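Local coordinates for protein lectin-related NK cell receptor LY49L1 (Mus musculus, PDB 3G8K) that acts as a receptor of natural killer cells, whose C-type lectin-like domain, the part described here, probably takes part in recognising MHC class I molecules, at residues R5-Y10 against S38-L43; T34-S39 against W78-P83; L86-M91 against T106-D111. The protein carries 1 engineered substitution. All blocks are in the same frame, centred on the assembly; numbering follows the deposited sequence.

Contact 1 of 3, residues R5-Y10 against S38-L43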
ATOM      1  N   ARG A   5      -1.731  -9.494  18.447  1.00 54.65           N
ATOM      2  CA  ARG A   5      -1.373  -9.429  17.002  1.00 52.28           C
ATOM      3  C   ARG A   5      -1.334 -10.733  16.154  1.00 50.11           C
ATOM      4  O   ARG A   5      -0.471 -11.627  16.380  1.00 51.46           O
ATOM      5  CB  ARG A   5      -0.062  -8.604  16.819  1.00 53.40           C
ATOM      6  CG  ARG A   5       0.986  -9.151  15.818  1.00 55.21           C
ATOM      7  CD  ARG A   5       0.723  -8.808  14.328  1.00 58.25           C
ATOM      8  NE  ARG A   5       1.441  -9.733  13.428  1.00 61.99           N
ATOM      9  CZ  ARG A   5       2.437  -9.400  12.588  1.00 64.20           C
ATOM     10  NH1 ARG A   5       2.857  -8.128  12.501  1.00 66.00           N
ATOM     11  NH2 ARG A   5       3.007 -10.331  11.809  1.00 61.82           N
ATOM     12  N   GLY A   6      -2.284 -10.829  15.200  1.00 46.00           N
ATOM     13  CA  GLY A   6      -2.190 -11.629  13.943  1.00 39.19           C
ATOM     14  C   GLY A   6      -2.624 -10.748  12.745  1.00 36.06           C
ATOM     15  O   GLY A   6      -3.666 -10.967  12.123  1.00 34.85           O
ATOM     16  N   PHE A   7      -1.857  -9.695  12.488  1.00 31.82           N
ATOM     17  CA  PHE A   7      -2.007  -8.864  11.307  1.00 29.55           C
ATOM     18  C   PHE A   7      -1.042  -9.218  10.174  1.00 28.64           C
ATOM     19  O   PHE A   7      -0.031  -9.950  10.387  1.00 29.69           O
ATOM     20  CB  PHE A   7      -1.890  -7.388  11.714  1.00 28.93           C
ATOM     21  CG  PHE A   7      -3.092  -6.880  12.474  1.00 25.40           C
ATOM     22  CD1 PHE A   7      -3.982  -6.000  11.861  1.00 21.21           C
ATOM     23  CD2 PHE A   7      -3.286  -7.214  13.822  1.00 23.89           C
ATOM     24  CE1 PHE A   7      -5.073  -5.563  12.497  1.00 16.56           C
ATOM     25  CE2 PHE A   7      -4.384  -6.794  14.532  1.00 18.26           C
ATOM     26  CZ  PHE A   7      -5.315  -5.881  13.868  1.00 21.19           C
ATOM     27  N   GLU A   8      -1.332  -8.762   8.949  1.00 26.25           N
ATOM     28  CA  GLU A   8      -0.338  -8.851   7.903  1.00 24.56           C
ATOM     29  C   GLU A   8       0.840  -7.955   8.271  1.00 25.57           C
ATOM     30  O   GLU A   8       0.664  -7.023   9.116  1.00 26.89           O
ATOM     31  CB  GLU A   8      -0.945  -8.517   6.541  1.00 23.76           C
ATOM     32  CG  GLU A   8      -2.126  -9.478   6.227  1.00 22.35           C
ATOM     33  CD  GLU A   8      -1.717 -10.812   5.713  1.00 29.51           C
ATOM     34  OE1 GLU A   8      -0.527 -11.181   5.688  1.00 32.87           O
ATOM     35  OE2 GLU A   8      -2.627 -11.555   5.311  1.00 37.25           O
ATOM     36  N   LYS A   9       1.993  -8.182   7.644  1.00 26.12           N
ATOM     37  CA  LYS A   9       3.193  -7.353   7.898  1.00 29.11           C
ATOM     38  C   LYS A   9       3.312  -6.128   7.011  1.00 27.99           C
ATOM     39  O   LYS A   9       4.235  -5.332   7.184  1.00 26.66           O
ATOM     40  CB  LYS A   9       4.547  -8.132   8.083  1.00 29.18           C
ATOM     41  CG  LYS A   9       4.995  -9.015   6.948  1.00 33.43           C
ATOM     42  CD  LYS A   9       6.400  -9.729   7.160  1.00 34.53           C
ATOM     43  CE  LYS A   9       7.668  -8.792   6.882  1.00 37.69           C
ATOM     44  NZ  LYS A   9       9.029  -9.457   6.753  1.00 37.74           N
ATOM     45  N   TYR A  10       2.307  -5.915   6.140  1.00 27.94           N
ATOM     46  CA  TYR A  10       2.293  -4.708   5.297  1.00 26.56           C
ATOM     47  C   TYR A  10       1.184  -3.818   5.721  1.00 24.52           C
ATOM     48  O   TYR A  10       0.255  -4.273   6.356  1.00 24.72           O
ATOM     49  CB  TYR A  10       2.107  -5.045   3.824  1.00 27.04           C
ATOM     50  CG  TYR A  10       1.021  -6.051   3.522  1.00 27.74           C
ATOM     51  CD1 TYR A  10       1.334  -7.393   3.353  1.00 27.53           C
ATOM     52  CD2 TYR A  10      -0.291  -5.654   3.362  1.00 28.22           C
ATOM     53  CE1 TYR A  10       0.337  -8.308   3.033  1.00 28.59           C
ATOM     54  CE2 TYR A  10      -1.295  -6.551   3.042  1.00 30.17           C
ATOM     55  CZ  TYR A  10      -0.976  -7.881   2.895  1.00 28.13           C
ATOM     56  OH  TYR A  10      -1.959  -8.792   2.599  1.00 29.27           O
ATOM     57  N   SER A  38      -6.640  -4.204  19.392  1.00 34.23           N
ATOM     58  CA  SER A  38      -5.377  -3.603  18.996  1.00 33.44           C
ATOM     59  C   SER A  38      -5.385  -2.059  18.881  1.00 33.63           C
ATOM     60  O   SER A  38      -4.527  -1.498  18.208  1.00 33.51           O
ATOM     61  CB  SER A  38      -4.929  -4.218  17.680  1.00 33.57           C
ATOM     62  OG  SER A  38      -4.428  -5.540  17.879  1.00 35.78           O
ATOM     63  N   SER A  39      -6.333  -1.386  19.540  1.00 33.39           N
ATOM     64  CA  SER A  39      -6.532   0.078  19.463  1.00 32.71           C
ATOM     65  C   SER A  39      -6.699   0.678  18.068  1.00 33.15           C
ATOM     66  O   SER A  39      -6.449   1.895  17.869  1.00 33.18           O
ATOM     67  CB  SER A  39      -5.429   0.835  20.225  1.00 33.54           C
ATOM     68  OG  SER A  39      -5.235   0.238  21.521  1.00 34.87           O
ATOM     69  N   LEU A  40      -7.159  -0.149  17.121  1.00 31.52           N
ATOM     70  CA  LEU A  40      -7.517   0.271  15.740  1.00 28.99           C
ATOM     71  C   LEU A  40      -9.051   0.307  15.717  1.00 28.73           C
ATOM     72  O   LEU A  40      -9.676   0.217  16.759  1.00 30.02           O
ATOM     73  CB  LEU A  40      -6.962  -0.755  14.744  1.00 28.57           C
ATOM     74  CG  LEU A  40      -5.498  -1.178  14.835  1.00 25.54           C
ATOM     75  CD1 LEU A  40      -5.059  -2.353  13.867  1.00 20.77           C
ATOM     76  CD2 LEU A  40      -4.534   0.025  14.691  1.00 20.59           C
ATOM     77  N   SER A  41      -9.679   0.465  14.570  1.00 27.60           N
ATOM     78  CA  SER A  41     -11.100   0.367  14.533  1.00 26.42           C
ATOM     79  C   SER A  41     -11.482  -0.100  13.171  1.00 25.17           C
ATOM     80  O   SER A  41     -10.845   0.257  12.196  1.00 24.58           O
ATOM     81  CB  SER A  41     -11.767   1.707  14.865  1.00 27.50           C
ATOM     82  OG  SER A  41     -11.634   2.534  13.747  1.00 30.88           O
ATOM     83  N   LEU A  42     -12.504  -0.959  13.076  1.00 24.08           N
ATOM     84  CA  LEU A  42     -12.938  -1.375  11.765  1.00 21.84           C
ATOM     85  C   LEU A  42     -13.125  -0.141  10.878  1.00 22.28           C
ATOM     86  O   LEU A  42     -13.795   0.803  11.290  1.00 23.52           O
ATOM     87  CB  LEU A  42     -14.245  -2.198  11.887  1.00 23.29           C
ATOM     88  CG  LEU A  42     -14.585  -3.205  10.751  1.00 20.32           C
ATOM     89  CD1 LEU A  42     -13.447  -4.043  10.272  1.00 17.70           C
ATOM     90  CD2 LEU A  42     -15.710  -4.147  11.199  1.00 19.62           C
ATOM     91  N   LEU A  43     -12.626  -0.184   9.645  1.00 20.78           N
ATOM     92  CA  LEU A  43     -12.311   1.030   8.907  1.00 20.28           C
ATOM     93  C   LEU A  43     -13.535   1.935   8.630  1.00 18.48           C
ATOM     94  O   LEU A  43     -14.576   1.519   8.117  1.00 18.64           O
ATOM     95  CB  LEU A  43     -11.518   0.741   7.605  1.00 19.87           C
ATOM     96  CG  LEU A  43     -11.399   1.974   6.648  1.00 16.63           C
ATOM     97  CD1 LEU A  43     -10.253   2.816   7.170  1.00 16.54           C
ATOM     98  CD2 LEU A  43     -11.092   1.632   5.188  1.00 18.03           C
TER
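Where helix 28-37 of the C-type lectin-like domain ends in a Schellman motif, Ser38 and Leu40 receive the ring of Phe7 from the N-terminal loop that leads into strand 10-14. Ser39, with its positive phi, closes the helix, and the turn that follows brings Leu40 round to the side from which Phe7 arrives. Phe7 and Leu40 reach for one another from opposite directions. The CD1 methyl of Leu40 rests against the outer end of the ring, 3.5 Å from Phe7 CE1 and equally near CZ, an oblique approach that is neither face-on nor edge-on. Leu40 sends CG opposite its carbonyl carbon (chi1 -50°) and then runs on extended, which carries that methyl forward. At the neighbouring ring corner stands the hydroxyl of Ser38, its OG 3.6 Å from Phe7 CE2. This is a van der Waals touch of oxygen on aromatic carbon, and no hydrogen bond joins the two segments.

Phe7 is buried, packing also on Tyr20, Val22 and Cys121; Leu40 shares Tyr20 and Cys121 with it. The large flat ring therefore suits a place between strand 17-21, strand 118-124 and the helix end, while small Ser38 lets the ring come close to the turn. A little further on, Tyr10 pairs antiparallel with a strand of the second subunit, so that the sheet continues through the dimer. Its touches being apolar or weakly polar, the contact probably contributes through burial and fit, while backbone hydrogen bonds of Gly6 with Met23 and Glu8 with Phe21 give the loop directional hold.

Contact 2 of 3, residues T34-S39 against W78-P83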
ATOM      1  N   THR A  34     -11.631  -7.529  16.705  1.00 30.50           N
ATOM      2  CA  THR A  34     -10.187  -7.664  16.429  1.00 29.63           C
ATOM      3  C   THR A  34      -9.510  -6.318  16.149  1.00 29.28           C
ATOM      4  O   THR A  34      -8.488  -6.011  16.724  1.00 28.63           O
ATOM      5  CB  THR A  34      -9.927  -8.603  15.280  1.00 31.03           C
ATOM      6  OG1 THR A  34     -10.474  -9.883  15.612  1.00 28.99           O
ATOM      7  CG2 THR A  34      -8.443  -8.750  15.000  1.00 29.83           C
ATOM      8  N   CYS A  35     -10.080  -5.474  15.302  1.00 30.33           N
ATOM      9  CA  CYS A  35      -9.508  -4.140  15.174  1.00 29.71           C
ATOM     10  C   CYS A  35      -9.334  -3.540  16.583  1.00 30.50           C
ATOM     11  O   CYS A  35      -8.281  -2.993  16.917  1.00 31.31           O
ATOM     12  CB  CYS A  35     -10.377  -3.262  14.255  1.00 30.00           C
ATOM     13  SG  CYS A  35     -10.367  -3.890  12.530  1.00 26.91           S
ATOM     14  N   GLN A  36     -10.363  -3.665  17.413  1.00 31.28           N
ATOM     15  CA  GLN A  36     -10.431  -2.968  18.707  1.00 32.29           C
ATOM     16  C   GLN A  36      -9.431  -3.372  19.790  1.00 33.16           C
ATOM     17  O   GLN A  36      -8.711  -2.514  20.312  1.00 31.31           O
ATOM     18  CB  GLN A  36     -11.878  -2.809  19.194  1.00 33.80           C
ATOM     19  CG  GLN A  36     -12.278  -1.374  18.903  1.00 35.17           C
ATOM     20  CD  GLN A  36     -13.732  -1.098  18.720  1.00 39.00           C
ATOM     21  OE1 GLN A  36     -14.137  -0.368  17.735  1.00 35.68           O
ATOM     22  NE2 GLN A  36     -14.559  -1.642  19.647  1.00 37.88           N
ATOM     23  N   ILE A  37      -9.281  -4.674  20.049  1.00 34.40           N
ATOM     24  CA  ILE A  37      -8.256  -5.117  20.987  1.00 36.32           C
ATOM     25  C   ILE A  37      -6.852  -4.568  20.652  1.00 35.63           C
ATOM     26  O   ILE A  37      -5.968  -4.457  21.543  1.00 35.76           O
ATOM     27  CB  ILE A  37      -8.272  -6.684  21.240  1.00 36.88           C
ATOM     28  CG1 ILE A  37      -7.660  -7.448  20.099  1.00 36.31           C
ATOM     29  CG2 ILE A  37      -9.689  -7.180  21.465  1.00 37.59           C
ATOM     30  CD1 ILE A  37      -8.111  -8.944  20.096  1.00 39.07           C
ATOM     31  N   SER A  38      -6.640  -4.204  19.392  1.00 34.23           N
ATOM     32  CA  SER A  38      -5.377  -3.603  18.996  1.00 33.44           C
ATOM     33  C   SER A  38      -5.385  -2.059  18.881  1.00 33.63           C
ATOM     34  O   SER A  38      -4.527  -1.498  18.208  1.00 33.51           O
ATOM     35  CB  SER A  38      -4.929  -4.218  17.680  1.00 33.57           C
ATOM     36  OG  SER A  38      -4.428  -5.540  17.879  1.00 35.78           O
ATOM     37  N   SER A  39      -6.333  -1.386  19.540  1.00 33.39           N
ATOM     38  CA  SER A  39      -6.532   0.078  19.463  1.00 32.71           C
ATOM     39  C   SER A  39      -6.699   0.678  18.068  1.00 33.15           C
ATOM     40  O   SER A  39      -6.449   1.895  17.869  1.00 33.18           O
ATOM     41  CB  SER A  39      -5.429   0.835  20.225  1.00 33.54           C
ATOM     42  OG  SER A  39      -5.235   0.238  21.521  1.00 34.87           O
ATOM     43  N   TRP A  78     -21.764   4.564  10.418  1.00 25.76           N
ATOM     44  CA  TRP A  78     -20.343   4.224  10.724  1.00 26.50           C
ATOM     45  C   TRP A  78     -20.274   3.830  12.215  1.00 28.58           C
ATOM     46  O   TRP A  78     -20.998   4.374  13.034  1.00 29.55           O
ATOM     47  CB  TRP A  78     -19.392   5.397  10.335  1.00 22.88           C
ATOM     48  CG  TRP A  78     -19.398   5.689   8.774  1.00 20.04           C
ATOM     49  CD1 TRP A  78     -20.054   6.727   8.114  1.00 15.76           C
ATOM     50  CD2 TRP A  78     -18.732   4.922   7.761  1.00 14.51           C
ATOM     51  NE1 TRP A  78     -19.873   6.606   6.746  1.00 18.66           N
ATOM     52  CE2 TRP A  78     -19.028   5.510   6.516  1.00 18.18           C
ATOM     53  CE3 TRP A  78     -17.918   3.737   7.803  1.00 15.38           C
ATOM     54  CZ2 TRP A  78     -18.529   4.995   5.302  1.00 15.20           C
ATOM     55  CZ3 TRP A  78     -17.436   3.244   6.575  1.00 15.79           C
ATOM     56  CH2 TRP A  78     -17.735   3.858   5.365  1.00 18.62           C
ATOM     57  N   ILE A  79     -19.478   2.840  12.581  1.00 32.43           N
ATOM     58  CA  ILE A  79     -19.399   2.454  14.004  1.00 33.72           C
ATOM     59  C   ILE A  79     -19.038   3.605  14.969  1.00 35.92           C
ATOM     60  O   ILE A  79     -18.341   4.584  14.603  1.00 37.59           O
ATOM     61  CB  ILE A  79     -18.520   1.172  14.271  1.00 34.14           C
ATOM     62  CG1 ILE A  79     -17.097   1.333  13.761  1.00 33.53           C
ATOM     63  CG2 ILE A  79     -19.201  -0.063  13.693  1.00 36.48           C
ATOM     64  CD1 ILE A  79     -16.206   0.172  14.135  1.00 31.94           C
ATOM     65  N   ASN A  80     -19.579   3.500  16.180  1.00 36.71           N
ATOM     66  CA  ASN A  80     -19.415   4.477  17.250  1.00 37.97           C
ATOM     67  C   ASN A  80     -19.826   5.874  16.829  1.00 38.06           C
ATOM     68  O   ASN A  80     -19.136   6.859  17.145  1.00 38.27           O
ATOM     69  CB  ASN A  80     -17.983   4.471  17.820  1.00 38.10           C
ATOM     70  CG  ASN A  80     -17.502   3.054  18.225  1.00 40.91           C
ATOM     71  OD1 ASN A  80     -18.289   2.119  18.515  1.00 41.75           O
ATOM     72  ND2 ASN A  80     -16.186   2.906  18.258  1.00 44.78           N
ATOM     73  N   ASN A  81     -20.937   5.960  16.114  1.00 37.96           N
ATOM     74  CA  ASN A  81     -21.458   7.251  15.654  1.00 37.74           C
ATOM     75  C   ASN A  81     -20.431   8.054  14.865  1.00 36.34           C
ATOM     76  O   ASN A  81     -20.360   9.280  15.036  1.00 37.21           O
ATOM     77  CB  ASN A  81     -21.883   8.097  16.880  1.00 39.71           C
ATOM     78  CG  ASN A  81     -22.828   7.347  17.813  1.00 43.51           C
ATOM     79  OD1 ASN A  81     -22.464   6.979  18.969  1.00 48.24           O
ATOM     80  ND2 ASN A  81     -24.030   7.069  17.306  1.00 46.96           N
ATOM     81  N   GLY A  82     -19.608   7.402  14.043  1.00 34.02           N
ATOM     82  CA  GLY A  82     -18.402   8.052  13.476  1.00 31.02           C
ATOM     83  C   GLY A  82     -18.871   8.987  12.385  1.00 30.39           C
ATOM     84  O   GLY A  82     -19.716   8.601  11.620  1.00 29.77           O
ATOM     85  N   PRO A  83     -18.350  10.236  12.323  1.00 30.15           N
ATOM     86  CA  PRO A  83     -18.862  11.132  11.273  1.00 30.26           C
ATOM     87  C   PRO A  83     -18.174  10.917   9.884  1.00 30.49           C
ATOM     88  O   PRO A  83     -16.932  10.637   9.800  1.00 30.19           O
ATOM     89  CB  PRO A  83     -18.573  12.525  11.850  1.00 30.52           C
ATOM     90  CG  PRO A  83     -17.339  12.360  12.650  1.00 30.01           C
ATOM     91  CD  PRO A  83     -17.336  10.908  13.169  1.00 30.12           C
TER
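Gln36, on the last turn of helix 28-37, faces Ile79 and Asn80 in the loop that follows strand 75-78, part of the long loop region of the C-type lectin fold. The polar approach is loose. Gln36 OE1 lies 3.9 Å from Asn80 ND2, too far to count as a hydrogen bond, and the two amides, coming from opposite directions, have their planes 39° apart. The nearest CA atoms of the two backbones, those of Gln36 and Ile79, are 11.5 Å apart; the Gln36 chain, extended beyond CG, covers less than half of that distance, and the Ile79 and Asn80 side chains reach across the rest.

The other touch is polar against apolar: Gln36 OE1 lies 4.2 Å from Ile79 CD1, a loose van der Waals approach. Ile79 holds CG1 between its backbone N and carbonyl carbon (chi1 58°), with CD1 extended beyond it toward the helix. It also packs on Trp28, Lys32 and Leu42, which suits a branched hydrocarbon at the edge of the core. Asn80 packs on Lys32 too, which places its amide beside the same helix.

Backbone bonds shape each side. The Schellman turn at the helix end includes Ser39 N to Gln36 O at 2.7 Å. Opposite, Asn80 and Asn81 both take left-handed backbone angles, which asparagine tolerates well, and Gly82 N gives a weak bond to Ile79 O at 3.1 Å. Gly82, lacking a side chain, leaves that carbonyl uncrowded.

A covalent tie lies next to the contact, the disulfide of Cys35 with Cys121. With no hydrogen bond between them, the amides exert little directional hold; it is the disulfide, and not this contact, that ties the helix to strand 118-124.

Contact 3 of 3, residues L86-M91 against T106-D111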
ATOM      1  N   LEU A  86     -18.794  10.803   3.241  1.00 28.48           N
ATOM      2  CA  LEU A  86     -19.058   9.862   2.171  1.00 27.33           C
ATOM      3  C   LEU A  86     -20.610   9.702   1.959  1.00 28.53           C
ATOM      4  O   LEU A  86     -21.348   9.196   2.860  1.00 28.98           O
ATOM      5  CB  LEU A  86     -18.324   8.518   2.467  1.00 24.70           C
ATOM      6  CG  LEU A  86     -18.371   7.457   1.351  1.00 26.79           C
ATOM      7  CD1 LEU A  86     -17.446   7.824   0.171  1.00 25.41           C
ATOM      8  CD2 LEU A  86     -18.012   6.049   1.813  1.00 26.23           C
ATOM      9  N   ALA A  87     -21.108  10.169   0.813  1.00 29.75           N
ATOM     10  CA  ALA A  87     -22.518  10.069   0.482  1.00 31.17           C
ATOM     11  C   ALA A  87     -22.776   8.659  -0.014  1.00 34.02           C
ATOM     12  O   ALA A  87     -22.045   8.132  -0.873  1.00 32.85           O
ATOM     13  CB  ALA A  87     -22.954  11.125  -0.581  1.00 31.42           C
ATOM     14  N   LEU A  88     -23.758   8.009   0.596  1.00 36.47           N
ATOM     15  CA  LEU A  88     -24.121   6.674   0.205  1.00 39.27           C
ATOM     16  C   LEU A  88     -25.447   6.809  -0.489  1.00 41.36           C
ATOM     17  O   LEU A  88     -26.364   7.511  -0.006  1.00 42.29           O
ATOM     18  CB  LEU A  88     -24.269   5.784   1.424  1.00 39.53           C
ATOM     19  CG  LEU A  88     -23.027   5.575   2.290  1.00 40.65           C
ATOM     20  CD1 LEU A  88     -23.470   5.030   3.668  1.00 42.86           C
ATOM     21  CD2 LEU A  88     -21.994   4.665   1.584  1.00 42.29           C
ATOM     22  N   ASN A  89     -25.580   6.193  -1.644  1.00 42.56           N
ATOM     23  CA  ASN A  89     -26.922   6.132  -2.151  1.00 44.53           C
ATOM     24  C   ASN A  89     -27.642   4.899  -1.509  1.00 45.05           C
ATOM     25  O   ASN A  89     -27.377   3.757  -1.887  1.00 43.14           O
ATOM     26  CB  ASN A  89     -26.924   6.142  -3.679  1.00 45.35           C
ATOM     27  CG  ASN A  89     -28.332   6.052  -4.244  1.00 47.16           C
ATOM     28  OD1 ASN A  89     -28.531   5.615  -5.384  1.00 47.85           O
ATOM     29  ND2 ASN A  89     -29.325   6.442  -3.427  1.00 48.69           N
ATOM     30  N   THR A  90     -28.481   5.124  -0.492  1.00 46.02           N
ATOM     31  CA  THR A  90     -28.944   3.976   0.295  1.00 48.68           C
ATOM     32  C   THR A  90     -29.954   3.061  -0.433  1.00 49.03           C
ATOM     33  O   THR A  90     -30.122   1.906  -0.031  1.00 49.74           O
ATOM     34  CB  THR A  90     -29.409   4.320   1.726  1.00 48.80           C
ATOM     35  OG1 THR A  90     -30.491   5.241   1.664  1.00 51.33           O
ATOM     36  CG2 THR A  90     -28.235   4.889   2.609  1.00 49.44           C
ATOM     37  N   MET A  91     -30.568   3.561  -1.505  1.00 48.92           N
ATOM     38  CA  MET A  91     -31.373   2.772  -2.440  1.00 49.04           C
ATOM     39  C   MET A  91     -30.513   1.675  -3.072  1.00 47.15           C
ATOM     40  O   MET A  91     -31.036   0.631  -3.462  1.00 47.29           O
ATOM     41  CB  MET A  91     -31.930   3.680  -3.568  1.00 50.75           C
ATOM     42  CG  MET A  91     -33.460   3.624  -3.842  1.00 55.00           C
ATOM     43  SD  MET A  91     -34.435   4.484  -2.560  1.00 64.66           S
ATOM     44  CE  MET A  91     -35.156   3.115  -1.628  1.00 62.39           C
ATOM     45  N   THR A 106     -14.072  -2.698  -6.655  1.00 34.57           N
ATOM     46  CA  THR A 106     -15.052  -2.156  -7.567  1.00 33.56           C
ATOM     47  C   THR A 106     -16.106  -1.207  -6.911  1.00 34.57           C
ATOM     48  O   THR A 106     -16.515  -0.226  -7.551  1.00 32.98           O
ATOM     49  CB  THR A 106     -15.554  -3.256  -8.598  1.00 33.99           C
ATOM     50  OG1 THR A 106     -16.920  -3.064  -8.943  1.00 35.52           O
ATOM     51  CG2 THR A 106     -15.405  -4.696  -8.054  1.00 31.71           C
ATOM     52  N   ARG A 107     -16.506  -1.477  -5.654  1.00 33.30           N
ATOM     53  CA  ARG A 107     -17.632  -0.793  -5.032  1.00 33.51           C
ATOM     54  C   ARG A 107     -17.756  -1.168  -3.570  1.00 31.85           C
ATOM     55  O   ARG A 107     -17.128  -2.102  -3.115  1.00 32.79           O
ATOM     56  CB  ARG A 107     -18.971  -1.098  -5.762  1.00 33.55           C
ATOM     57  CG  ARG A 107     -19.370  -2.590  -5.887  1.00 36.89           C
ATOM     58  CD  ARG A 107     -20.394  -2.825  -7.068  1.00 38.20           C
ATOM     59  NE  ARG A 107     -21.096  -4.094  -6.979  1.00 48.18           N
ATOM     60  CZ  ARG A 107     -20.525  -5.316  -6.948  1.00 52.30           C
ATOM     61  NH1 ARG A 107     -21.294  -6.398  -6.871  1.00 53.11           N
ATOM     62  NH2 ARG A 107     -19.205  -5.484  -6.987  1.00 52.14           N
ATOM     63  N   LEU A 108     -18.573  -0.392  -2.857  1.00 30.57           N
ATOM     64  CA  LEU A 108     -19.140  -0.741  -1.579  1.00 27.69           C
ATOM     65  C   LEU A 108     -20.312  -1.694  -1.890  1.00 28.18           C
ATOM     66  O   LEU A 108     -21.090  -1.445  -2.816  1.00 28.25           O
ATOM     67  CB  LEU A 108     -19.604   0.541  -0.897  1.00 26.64           C
ATOM     68  CG  LEU A 108     -18.715   1.175   0.198  1.00 27.14           C
ATOM     69  CD1 LEU A 108     -17.168   1.022   0.012  1.00 17.17           C
ATOM     70  CD2 LEU A 108     -19.102   2.629   0.597  1.00 26.44           C
ATOM     71  N   ASP A 109     -20.429  -2.788  -1.131  1.00 26.70           N
ATOM     72  CA  ASP A 109     -21.576  -3.663  -1.241  1.00 26.26           C
ATOM     73  C   ASP A 109     -22.023  -4.097   0.138  1.00 25.99           C
ATOM     74  O   ASP A 109     -21.234  -4.094   1.069  1.00 25.83           O
ATOM     75  CB  ASP A 109     -21.206  -4.855  -2.124  1.00 27.18           C
ATOM     76  CG  ASP A 109     -22.434  -5.504  -2.756  1.00 27.31           C
ATOM     77  OD1 ASP A 109     -22.237  -6.562  -3.364  1.00 25.11           O
ATOM     78  OD2 ASP A 109     -23.574  -4.927  -2.641  1.00 25.09           O
ATOM     79  N   ASN A 110     -23.305  -4.392   0.323  1.00 25.17           N
ATOM     80  CA  ASN A 110     -23.742  -4.887   1.585  1.00 25.11           C
ATOM     81  C   ASN A 110     -23.743  -6.407   1.538  1.00 25.58           C
ATOM     82  O   ASN A 110     -23.863  -6.995   0.463  1.00 25.86           O
ATOM     83  CB  ASN A 110     -25.130  -4.398   1.914  1.00 25.49           C
ATOM     84  CG  ASN A 110     -26.186  -4.865   0.908  1.00 26.55           C
ATOM     85  OD1 ASN A 110     -26.006  -4.847  -0.317  1.00 25.03           O
ATOM     86  ND2 ASN A 110     -27.298  -5.251   1.441  1.00 25.52           N
ATOM     87  N   ASP A 111     -23.667  -7.022   2.695  1.00 25.95           N
ATOM     88  CA  ASP A 111     -23.584  -8.469   2.729  1.00 25.73           C
ATOM     89  C   ASP A 111     -23.902  -9.017   4.120  1.00 26.66           C
ATOM     90  O   ASP A 111     -23.897  -8.274   5.096  1.00 26.13           O
ATOM     91  CB  ASP A 111     -22.238  -8.977   2.192  1.00 25.32           C
ATOM     92  CG  ASP A 111     -22.376 -10.352   1.520  1.00 29.41           C
ATOM     93  OD1 ASP A 111     -23.309 -11.115   1.907  1.00 37.98           O
ATOM     94  OD2 ASP A 111     -21.645 -10.673   0.565  1.00 29.40           O
TER
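Flat groups take no part in the touching between Leu86, Leu88 and Leu108, which meet through methyl groups alone; those that interact with each other, Arg107 and Asp109, lie within 106-111. There the guanidinium of Arg107 and the carboxylate of Asp109 form a long salt bridge, NH1 to OD1 at 3.6 Å. The oxygen sits well off the guanidinium plane, so the attraction is one of charge, with no N-H directed at it. The other oxygen, Asp109 OD2, takes a weak, bent hydrogen bond from Asn110 N (3.0 Å, 124° at the hydrogen).

The contact itself centres on one methyl. Leu108 CD2 receives Leu86 CD2 at 3.8 Å and Leu88 CD2 at 3.7 Å. Leu86 and Leu108 reach for each other tip to tip, whereas Leu88 and Leu108 cross at about a right angle. Leu86 directs CG away from its backbone N (chi1 -173°), and that course takes its methyl toward the strand.

These leucines join the long loop after strand 75-78 to strand 108-111. Leu86 also packs on Trp78 and Leu51, and Leu108 on Leu51, Tyr93 and Leu103, so helix 48-57 packs against both through Leu51. Along the strand Leu108 and Asn110 alternate with Asp109 and turn inward, both touching Tyr93; Asn110 is polar, but its ND2 is satisfied by Gly98 O. Since only methyl-methyl contacts cross between the segments, van der Waals attraction and the hydrophobic effect probably supply the cohesion: the leucines cover part of each other's surface, with Leu51 and Tyr93 covering more of Leu108.

Contact 1 is the buried one of the three, while contacts 2 and 3 lie at the surface. Contacts 1 and 2 share Ser38 and Ser39 and adjoin at the end of helix 28-37, the first using the turn beyond the helix, the second its last turn. Contacts 2 and 3 both draw on the long loop between strands 75-78 and 100-104, and Trp78 packs on Leu86 to join them. Contacts 1 and 3 do not touch, their centres about 24 Å apart, yet both reach the same sheet. Their chemistry differs accordingly: an aromatic ring in the interior, loosely facing amides at the helix surface, and aliphatic methyls across 86-91 and 106-111, with charged groups only on the second.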